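Local structure of EreC (Klebsiella pneumoniae, 6XCQ) at residues A[157-170]-A[248-262]. The protein probably hydrolyses the lactone ester of erythromycin and related macrolides, and so confers resistance to these antibiotics. The protein carries 1 engineered substitution. Residues are numbered along the deposited sequence; the frame is centred on the assembly and turned at random.
Sequences LPNTLNPRDDLAQL and ASDRIESIEYTLETL
D166 gathers most of the polar bonds between 157-170 and 248-262. Its OD2 accepts from S254 OG at 2.8 Å, with the hydroxyl standing above the carboxylate plane. A water gives a second bond to D166 OD2 (2.6 Å) and another to T258 OG1. In the R251 conformer given, the second carboxylate oxygen, D166 OD1, makes a long salt bridge to R251 NE at 3.5 Å. In that conformer the carboxylate and guanidinium planes lie 18° apart, although the two side chains cross at about a right angle. The R251 chain is bent at chi2 and chi3, which brings its guanidinium to the Q169 amide. There Q169 OE1 meets R251 NH1 at the guanidinium edge. Both side chains have a second conformer and the pair is very short, so its details are doubtful.

T258 OG1 also donates to S254 O (2.8 Å), and T261 OG1 to Y257 O. In both cases hydroxyl and backbone NH reach the carbonyl from opposite faces. L157 meets T261 tip to tip, CD1 against OG1, while its CD2 lies against S254 O and the CB of Y257. L161 O is buried against T258 CG2 (3.5 Å) and has no polar partner. L170 CD2 reaches I252 CG1 at 3.8 Å.

The side chain of L170 is a knob in a hole formed by A248, R251, I252 and I255. N162 OD1 caps helix 164-177 by accepting from R164 N (2.9 Å). The two short helical segments run roughly antiparallel, at 149°. The contact joins the loop after edge strand 151-154, and the start of helix 164-177, to helix 244-267 in the helical part of the erythromycin esterase fold.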
loop_
_atom_site.group_PDB
_atom_site.type_symbol
_atom_site.label_atom_id
_atom_site.label_comp_id
_atom_site.label_asym_id
_atom_site.label_seq_id
_atom_site.Cartn_x
_atom_site.Cartn_y
_atom_site.Cartn_z
ATOM N N LEU A 157 1.788 -4.052 -6.933
ATOM C CA LEU A 157 1.198 -4.866 -7.993
ATOM C C LEU A 157 -0.264 -4.470 -8.163
ATOM O O LEU A 157 -0.822 -3.815 -7.272
ATOM C CB LEU A 157 1.305 -6.344 -7.633
ATOM C CG LEU A 157 2.712 -6.769 -7.232
ATOM C CD1 LEU A 157 2.687 -8.156 -6.630
ATOM C CD2 LEU A 157 3.624 -6.718 -8.461
ATOM N N PRO A 158 -0.929 -4.845 -9.261
ATOM C CA PRO A 158 -2.392 -4.738 -9.271
ATOM C C PRO A 158 -2.950 -5.437 -8.041
ATOM O O PRO A 158 -2.635 -6.610 -7.792
ATOM C CB PRO A 158 -2.792 -5.435 -10.585
ATOM C CG PRO A 158 -1.633 -6.280 -10.934
ATOM C CD PRO A 158 -0.435 -5.480 -10.495
ATOM N N ASN A 159 -3.728 -4.723 -7.223
ATOM C CA ASN A 159 -4.171 -5.365 -5.986
ATOM C C ASN A 159 -5.177 -6.483 -6.249
ATOM O O ASN A 159 -5.627 -7.144 -5.303
ATOM C CB ASN A 159 -4.716 -4.325 -4.997
ATOM C CG ASN A 159 -5.857 -3.501 -5.552
ATOM O OD1 ASN A 159 -6.662 -3.972 -6.347
ATOM N ND2 ASN A 159 -5.947 -2.253 -5.097
ATOM N N THR A 160 -5.509 -6.714 -7.517
ATOM C CA THR A 160 -6.240 -7.888 -7.976
ATOM C C THR A 160 -5.332 -9.058 -8.306
ATOM O O THR A 160 -5.839 -10.172 -8.484
ATOM C CB THR A 160 -7.035 -7.552 -9.241
ATOM O OG1 THR A 160 -6.126 -7.037 -10.219
ATOM C CG2 THR A 160 -8.117 -6.512 -8.961
ATOM N N LEU A 161 -4.012 -8.820 -8.418
ATOM C CA LEU A 161 -3.055 -9.767 -9.015
ATOM C C LEU A 161 -3.526 -10.246 -10.392
ATOM O O LEU A 161 -3.192 -11.339 -10.843
ATOM C CB LEU A 161 -2.758 -10.958 -8.087
ATOM C CG LEU A 161 -2.217 -10.587 -6.694
ATOM C CD1 LEU A 161 -1.855 -11.831 -5.849
ATOM C CD2 LEU A 161 -1.018 -9.649 -6.806
ATOM N N ASN A 162 -4.278 -9.408 -11.100
ATOM C CA ASN A 162 -4.666 -9.734 -12.464
ATOM C C ASN A 162 -3.709 -9.019 -13.410
ATOM O O ASN A 162 -3.715 -7.780 -13.452
ATOM C CB ASN A 162 -6.105 -9.298 -12.726
ATOM C CG ASN A 162 -6.547 -9.536 -14.166
ATOM O OD1 ASN A 162 -5.759 -9.946 -15.032
ATOM N ND2 ASN A 162 -7.823 -9.277 -14.427
ATOM N N PRO A 163 -2.881 -9.736 -14.174
ATOM C CA PRO A 163 -1.888 -9.076 -15.043
ATOM C C PRO A 163 -2.433 -8.522 -16.349
ATOM O O PRO A 163 -1.640 -8.022 -17.161
ATOM C CB PRO A 163 -0.888 -10.204 -15.329
ATOM C CG PRO A 163 -1.736 -11.439 -15.332
ATOM C CD PRO A 163 -2.783 -11.205 -14.234
ATOM N N ARG A 164 -3.748 -8.581 -16.573
ATOM C CA ARG A 164 -4.305 -8.196 -17.866
ATOM C C ARG A 164 -3.926 -6.768 -18.252
ATOM O O ARG A 164 -3.433 -6.535 -19.358
ATOM C CB ARG A 164 -5.824 -8.349 -17.860
ATOM C CG ARG A 164 -6.435 -8.116 -19.242
ATOM C CD ARG A 164 -7.908 -7.745 -19.171
ATOM N NE ARG A 164 -8.134 -6.457 -18.514
ATOM C CZ ARG A 164 -8.775 -6.314 -17.357
ATOM N NH1 ARG A 164 -8.940 -5.107 -16.829
ATOM N NH2 ARG A 164 -9.250 -7.380 -16.729
ATOM N N ASP A 165 -4.191 -5.793 -17.370
ATOM C CA ASP A 165 -3.886 -4.395 -17.687
ATOM C C ASP A 165 -2.411 -4.234 -18.032
ATOM O O ASP A 165 -2.057 -3.544 -18.992
ATOM C CB ASP A 165 -4.222 -3.462 -16.512
ATOM C CG ASP A 165 -5.723 -3.227 -16.304
ATOM O OD1 ASP A 165 -6.559 -3.551 -17.176
ATOM O OD2 ASP A 165 -6.053 -2.700 -15.220
ATOM N N ASP A 166 -1.530 -4.847 -17.238
ATOM C CA ASP A 166 -0.103 -4.661 -17.475
ATOM C C ASP A 166 0.292 -5.219 -18.835
ATOM O O ASP A 166 1.021 -4.571 -19.591
ATOM C CB ASP A 166 0.715 -5.323 -16.372
ATOM C CG ASP A 166 0.680 -4.538 -15.061
ATOM O OD1 ASP A 166 0.894 -3.303 -15.086
ATOM O OD2 ASP A 166 0.456 -5.167 -14.006
ATOM N N LEU A 167 -0.178 -6.426 -19.151
ATOM C CA LEU A 167 0.170 -7.061 -20.415
ATOM C C LEU A 167 -0.397 -6.291 -21.594
ATOM O O LEU A 167 0.233 -6.214 -22.656
ATOM C CB LEU A 167 -0.345 -8.494 -20.444
ATOM C CG LEU A 167 0.371 -9.525 -19.581
ATOM C CD1 LEU A 167 -0.638 -10.557 -19.106
ATOM C CD2 LEU A 167 1.515 -10.180 -20.354
ATOM N N ALA A 168 -1.597 -5.737 -21.434
ATOM C CA ALA A 168 -2.224 -5.014 -22.532
ATOM C C ALA A 168 -1.481 -3.722 -22.831
ATOM O O ALA A 168 -1.304 -3.360 -23.999
ATOM C CB ALA A 168 -3.692 -4.725 -22.208
ATOM N N GLN A 169 -1.061 -3.000 -21.789
ATOM C CA GLN A 169 -0.254 -1.809 -22.015
ATOM C C GLN A 169 1.098 -2.185 -22.597
ATOM O O GLN A 169 1.575 -1.541 -23.540
ATOM C CB GLN A 169 -0.076 -1.018 -20.715
ATOM C CG GLN A 169 0.643 0.298 -20.930
ATOM C CD GLN A 169 1.182 0.912 -19.650
ATOM O OE1 GLN A 169 2.326 1.360 -19.598
ATOM N NE2 GLN A 169 0.356 0.942 -18.615
ATOM N N LEU A 170 1.720 -3.237 -22.061
ATOM C CA LEU A 170 2.986 -3.711 -22.623
ATOM C C LEU A 170 2.848 -4.020 -24.114
ATOM O O LEU A 170 3.711 -3.645 -24.923
ATOM C CB LEU A 170 3.457 -4.950 -21.851
ATOM C CG LEU A 170 4.754 -5.641 -22.309
ATOM C CD1 LEU A 170 5.930 -4.677 -22.216
ATOM C CD2 LEU A 170 5.007 -6.892 -21.462
ATOM N N ALA A 248 7.568 0.255 -20.528
ATOM C CA ALA A 248 7.600 -1.184 -20.803
ATOM C C ALA A 248 8.354 -1.932 -19.713
ATOM O O ALA A 248 7.904 -2.987 -19.239
ATOM C CB ALA A 248 8.234 -1.472 -22.171
ATOM N N SER A 249 9.500 -1.394 -19.297
ATOM C CA SER A 249 10.282 -2.036 -18.248
ATOM C C SER A 249 9.499 -2.118 -16.943
ATOM O O SER A 249 9.583 -3.120 -16.225
ATOM C CB SER A 249 11.588 -1.278 -18.042
ATOM O OG SER A 249 12.262 -1.162 -19.282
ATOM N N ASP A 250 8.735 -1.076 -16.617
ATOM C CA ASP A 250 7.922 -1.130 -15.410
ATOM C C ASP A 250 6.826 -2.178 -15.535
ATOM O O ASP A 250 6.557 -2.913 -14.575
ATOM C CB ASP A 250 7.322 0.242 -15.116
ATOM C CG ASP A 250 8.376 1.270 -14.707
ATOM O OD1 ASP A 250 9.564 0.902 -14.537
ATOM O OD2 ASP A 250 8.007 2.454 -14.560
ATOM N N ARG A 251 6.180 -2.266 -16.703
ATOM C CA ARG A 251 5.108 -3.242 -16.873
ATOM C C ARG A 251 5.632 -4.657 -16.669
ATOM O O ARG A 251 5.054 -5.444 -15.907
ATOM C CB ARG A 251 4.463 -3.103 -18.254
ATOM C CG ARG A 251 3.771 -1.769 -18.531
ATOM C CD ARG A 251 2.575 -1.507 -17.602
ATOM N NE ARG A 251 2.993 -0.795 -16.398
ATOM C CZ ARG A 251 3.355 0.486 -16.364
ATOM N NH1 ARG A 251 3.345 1.224 -17.464
ATOM N NH2 ARG A 251 3.729 1.033 -15.219
ATOM N N ILE A 252 6.742 -4.991 -17.335
ATOM C CA ILE A 252 7.336 -6.321 -17.198
ATOM C C ILE A 252 7.666 -6.613 -15.741
ATOM O O ILE A 252 7.404 -7.713 -15.246
ATOM C CB ILE A 252 8.594 -6.450 -18.080
ATOM C CG1 ILE A 252 8.228 -6.402 -19.564
ATOM C CG2 ILE A 252 9.333 -7.747 -17.764
ATOM C CD1 ILE A 252 9.394 -5.981 -20.467
ATOM N N GLU A 253 8.260 -5.645 -15.035
ATOM C CA GLU A 253 8.542 -5.858 -13.608
ATOM C C GLU A 253 7.260 -6.174 -12.841
ATOM O O GLU A 253 7.220 -7.098 -12.022
ATOM C CB GLU A 253 9.218 -4.634 -12.992
ATOM C CG GLU A 253 10.690 -4.435 -13.370
ATOM C CD GLU A 253 11.574 -5.602 -12.964
ATOM O OE1 GLU A 253 12.203 -6.212 -13.860
ATOM O OE2 GLU A 253 11.629 -5.919 -11.759
ATOM N N SER A 254 6.211 -5.391 -13.084
ATOM C CA SER A 254 4.931 -5.622 -12.433
ATOM C C SER A 254 4.413 -7.030 -12.718
ATOM O O SER A 254 3.973 -7.732 -11.801
ATOM C CB SER A 254 3.920 -4.571 -12.889
ATOM O OG SER A 254 2.666 -4.811 -12.257
ATOM N N ILE A 255 4.461 -7.466 -13.984
ATOM C CA ILE A 255 3.973 -8.806 -14.327
ATOM C C ILE A 255 4.823 -9.887 -13.669
ATOM O O ILE A 255 4.293 -10.869 -13.123
ATOM C CB ILE A 255 3.928 -8.996 -15.853
ATOM C CG1 ILE A 255 2.891 -8.069 -16.483
ATOM C CG2 ILE A 255 3.622 -10.437 -16.192
ATOM C CD1 ILE A 255 3.253 -7.635 -17.973
ATOM N N GLU A 256 6.150 -9.731 -13.706
ATOM C CA GLU A 256 7.034 -10.730 -13.108
ATOM C C GLU A 256 6.710 -10.942 -11.632
ATOM O O GLU A 256 6.614 -12.078 -11.160
ATOM C CB GLU A 256 8.488 -10.309 -13.271
ATOM C CG GLU A 256 9.501 -11.217 -12.586
ATOM C CD GLU A 256 10.882 -10.559 -12.499
ATOM O OE1 GLU A 256 11.907 -11.230 -12.761
ATOM O OE2 GLU A 256 10.941 -9.355 -12.159
ATOM N N TYR A 257 6.554 -9.853 -10.883
ATOM C CA TYR A 257 6.261 -9.995 -9.458
ATOM C C TYR A 257 4.819 -10.424 -9.225
ATOM O O TYR A 257 4.515 -11.034 -8.188
ATOM C CB TYR A 257 6.578 -8.690 -8.730
ATOM C CG TYR A 257 8.045 -8.549 -8.335
ATOM C CD1 TYR A 257 9.021 -8.192 -9.269
ATOM C CD2 TYR A 257 8.449 -8.784 -7.027
ATOM C CE1 TYR A 257 10.374 -8.068 -8.900
ATOM C CE2 TYR A 257 9.771 -8.658 -6.647
ATOM C CZ TYR A 257 10.732 -8.306 -7.578
ATOM O OH TYR A 257 12.032 -8.210 -7.165
ATOM N N THR A 258 3.917 -10.135 -10.167
ATOM C CA THR A 258 2.546 -10.625 -10.016
ATOM C C THR A 258 2.492 -12.146 -10.093
ATOM O O THR A 258 1.861 -12.800 -9.254
ATOM C CB THR A 258 1.635 -10.000 -11.068
ATOM O OG1 THR A 258 1.529 -8.604 -10.805
ATOM C CG2 THR A 258 0.253 -10.600 -10.980
ATOM N N LEU A 259 3.167 -12.733 -11.085
ATOM C CA LEU A 259 3.188 -14.190 -11.205
ATOM C C LEU A 259 3.844 -14.848 -9.988
ATOM O O LEU A 259 3.355 -15.868 -9.480
ATOM C CB LEU A 259 3.907 -14.596 -12.502
ATOM C CG LEU A 259 3.305 -14.103 -13.831
ATOM C CD1 LEU A 259 3.875 -14.863 -15.050
ATOM C CD2 LEU A 259 1.770 -14.182 -13.817
ATOM N N GLU A 260 4.956 -14.290 -9.503
ATOM C CA GLU A 260 5.609 -14.899 -8.345
ATOM C C GLU A 260 4.728 -14.774 -7.102
ATOM O O GLU A 260 4.635 -15.709 -6.297
ATOM C CB GLU A 260 6.982 -14.264 -8.124
ATOM C CG GLU A 260 7.688 -14.684 -6.826
ATOM C CD GLU A 260 7.975 -16.181 -6.726
ATOM O OE1 GLU A 260 7.762 -16.932 -7.706
ATOM O OE2 GLU A 260 8.426 -16.608 -5.641
ATOM N N THR A 261 4.025 -13.651 -6.965
ATOM C CA THR A 261 3.134 -13.472 -5.821
ATOM C C THR A 261 1.931 -14.410 -5.908
ATOM O O THR A 261 1.481 -14.940 -4.886
ATOM C CB THR A 261 2.714 -12.005 -5.727
ATOM O OG1 THR A 261 3.862 -11.230 -5.395
ATOM C CG2 THR A 261 1.655 -11.791 -4.615
ATOM N N LEU A 262 1.431 -14.670 -7.125
ATOM C CA LEU A 262 0.378 -15.672 -7.304
ATOM C C LEU A 262 0.854 -17.059 -6.879
ATOM O O LEU A 262 0.145 -17.785 -6.173
ATOM C CB LEU A 262 -0.083 -15.689 -8.756
ATOM C CG LEU A 262 -0.920 -14.505 -9.218
ATOM C CD1 LEU A 262 -1.001 -14.483 -10.750
ATOM C CD2 LEU A 262 -2.314 -14.559 -8.585
HETATM O O HOH W 1 0.736 -7.732 -13.588
#